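Citryl-CoA lyase (Hydrogenobacter thermophilus, PDB 6HXP) probably cleaves citryl-CoA to acetyl-CoA and oxaloacetate and belongs to the citrate synthase family. Local coordinates at residues A67-A71 with A94-H99. Numbering follows the deposited sequence.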
ATOM      1  N   ALA A  67      10.007   7.511  15.518  1.00 24.76           N
ATOM      2  CA  ALA A  67      10.864   6.361  15.519  1.00 26.07           C
ATOM      3  C   ALA A  67      10.318   5.031  15.021  1.00 26.71           C
ATOM      4  O   ALA A  67      11.123   4.273  14.520  1.00 27.82           O
ATOM      5  CB  ALA A  67      11.442   6.144  16.890  1.00 28.24           C
ATOM      6  N   PRO A  68       9.029   4.691  15.155  1.00 22.03           N
ATOM      7  CA  PRO A  68       8.572   3.363  14.746  1.00 22.55           C
ATOM      8  C   PRO A  68       8.646   3.168  13.238  1.00 23.70           C
ATOM      9  O   PRO A  68       8.542   4.124  12.495  1.00 22.28           O
ATOM     10  CB  PRO A  68       7.131   3.304  15.206  1.00 24.19           C
ATOM     11  CG  PRO A  68       6.854   4.503  16.012  1.00 31.39           C
ATOM     12  CD  PRO A  68       7.974   5.487  15.826  1.00 23.39           C
ATOM     13  N   PRO A  69       8.722   1.920  12.787  1.00 23.15           N
ATOM     14  CA  PRO A  69       8.811   1.677  11.329  1.00 21.79           C
ATOM     15  C   PRO A  69       7.601   2.193  10.552  1.00 21.19           C
ATOM     16  O   PRO A  69       7.749   2.516   9.379  1.00 21.70           O
ATOM     17  CB  PRO A  69       8.975   0.158  11.207  1.00 24.05           C
ATOM     18  CG  PRO A  69       8.610  -0.413  12.522  1.00 27.67           C
ATOM     19  CD  PRO A  69       8.874   0.670  13.559  1.00 25.11           C
ATOM     20  N   SER A  70       6.419   2.281  11.159  1.00 19.28           N
ATOM     21  CA  SER A  70       5.253   2.868  10.528  1.00 18.44           C
ATOM     22  C   SER A  70       5.502   4.326  10.195  1.00 20.66           C
ATOM     23  O   SER A  70       5.135   4.785   9.118  1.00 20.11           O
ATOM     24  CB  SER A  70       4.028   2.718  11.417  1.00 20.80           C
ATOM     25  OG  SER A  70       4.339   3.095  12.764  1.00 21.41           O
ATOM     26  N   ALA A  71       6.055   5.095  11.147  1.00 20.01           N
ATOM     27  CA  ALA A  71       6.313   6.498  10.836  1.00 19.23           C
ATOM     28  C   ALA A  71       7.396   6.657   9.815  1.00 20.62           C
ATOM     29  O   ALA A  71       7.351   7.544   8.949  1.00 20.35           O
ATOM     30  CB  ALA A  71       6.630   7.262  12.109  1.00 19.95           C
ATOM     31  N   ALA A  94       2.888  -1.056   7.797  1.00 16.98           N
ATOM     32  CA  ALA A  94       3.932  -1.491   8.724  1.00 17.50           C
ATOM     33  C   ALA A  94       3.402  -2.139   9.976  1.00 19.62           C
ATOM     34  O   ALA A  94       4.197  -2.709  10.731  1.00 19.47           O
ATOM     35  CB  ALA A  94       4.801  -0.295   9.137  1.00 18.39           C
ATOM     36  N   PHE A  95       2.082  -2.084  10.234  1.00 17.98           N
ATOM     37  CA  PHE A  95       1.506  -2.682  11.448  1.00 18.15           C
ATOM     38  C   PHE A  95       1.373  -4.200  11.320  1.00 20.46           C
ATOM     39  O   PHE A  95       0.233  -4.744  11.284  1.00 20.39           O
ATOM     40  CB  PHE A  95       0.162  -2.044  11.782  1.00 18.68           C
ATOM     41  CG  PHE A  95       0.140  -0.547  11.961  1.00 19.80           C
ATOM     42  CD1 PHE A  95       1.168   0.100  12.612  1.00 21.58           C
ATOM     43  CD2 PHE A  95      -0.970   0.189  11.576  1.00 21.98           C
ATOM     44  CE1 PHE A  95       1.105   1.493  12.824  1.00 23.40           C
ATOM     45  CE2 PHE A  95      -1.049   1.548  11.811  1.00 23.93           C
ATOM     46  CZ  PHE A  95      -0.022   2.185  12.422  1.00 21.78           C
ATOM     47  N   GLY A  96       2.495  -4.871  11.277  1.00 19.20           N
ATOM     48  CA  GLY A  96       2.552  -6.301  11.123  1.00 18.72           C
ATOM     49  C   GLY A  96       2.635  -7.042  12.427  1.00 20.33           C
ATOM     50  O   GLY A  96       2.231  -6.526  13.478  1.00 21.19           O
ATOM     51  N   SER A  97       3.152  -8.261  12.348  1.00 20.89           N
ATOM     52  CA  SER A  97       3.253  -9.126  13.516  1.00 22.96           C
ATOM     53  C   SER A  97       4.048  -8.551  14.668  1.00 26.65           C
ATOM     54  O   SER A  97       3.716  -8.819  15.842  1.00 26.98           O
ATOM     55  CB  SER A  97       3.801 -10.490  13.146  1.00 25.45           C
ATOM     56  OG  SER A  97       5.120 -10.386  12.610  1.00 26.49           O
ATOM     57  N   ALA A  98       5.042  -7.703  14.359  1.00 22.86           N
ATOM     58  CA  ALA A  98       5.893  -7.095  15.376  1.00 23.87           C
ATOM     59  C   ALA A  98       5.481  -5.661  15.737  1.00 26.16           C
ATOM     60  O   ALA A  98       6.138  -5.002  16.557  1.00 26.88           O
ATOM     61  CB  ALA A  98       7.327  -7.086  14.872  1.00 25.70           C
ATOM     62  N   HIS A  99       4.406  -5.152  15.139  1.00 22.59           N
ATOM     63  CA  HIS A  99       3.968  -3.783  15.290  1.00 21.47           C
ATOM     64  C   HIS A  99       2.441  -3.718  15.200  1.00 23.08           C
ATOM     65  O   HIS A  99       1.860  -2.915  14.478  1.00 22.26           O
ATOM     66  CB  HIS A  99       4.689  -2.922  14.237  1.00 20.66           C
ATOM     67  CG  HIS A  99       4.537  -1.428  14.337  1.00 21.62           C
ATOM     68  ND1 HIS A  99       4.356  -0.788  15.563  1.00 23.94           N
ATOM     69  CD2 HIS A  99       4.704  -0.485  13.388  1.00 23.38           C
ATOM     70  CE1 HIS A  99       4.390   0.518  15.288  1.00 23.82           C
ATOM     71  NE2 HIS A  99       4.561   0.745  14.001  1.00 23.54           N
TER
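The loop joining helices 84-93 and 101-116 meets the first turn of helix 69-79 through His99 and Ser70, whose side chains share a hydrogen bond of 2.7 Å between Ser70 OG and His99 NE2. The hydroxyl lies at the imidazole edge, in the plane of the ring. His99 sends its ring across with CG anti to the backbone N (chi1 -171°), and Ser70 brings OG to meet it between its own backbone N and carbonyl carbon (chi1 47°). The imidazole is flanked on its two faces: Pro69 CD lies over one, with Pro69 CG 4.0 Å from His99 CD2, and the rim of Phe95 approaches the other, CD1 standing 3.6 Å above the ring plane. Pro68, at the N-cap position, adds its CB 3.8 Å from NE2 of His99. On the loop side, a type I beta turn from Gly96 to His99 is closed by the hydrogen bond from His99 N to Gly96 O. This Gly-Ser-Ala-His segment, followed by a glycine, matches the Gly-x-x-His-Gly segment of citrate synthases, and His99 is probably the counterpart of their active-site histidine; its side chain is about 9 Å from the bound coenzyme A. A leucine in place of His99 would probably leave the buried Ser70 hydroxyl without this partner and lose the flat ring held between the Pro69 ring and the edge of Phe95. CB of Ala94 rests 3.5 Å from Ser70 CA, while Phe95 CE1 comes equally close to Ser70 CB. Phe95 also packs on Ile211 and Leu218 of helix 206-228. Phe232 of a second subunit meets the His99 ring edge-to-face, and Val77 of that subunit packs on Ala94.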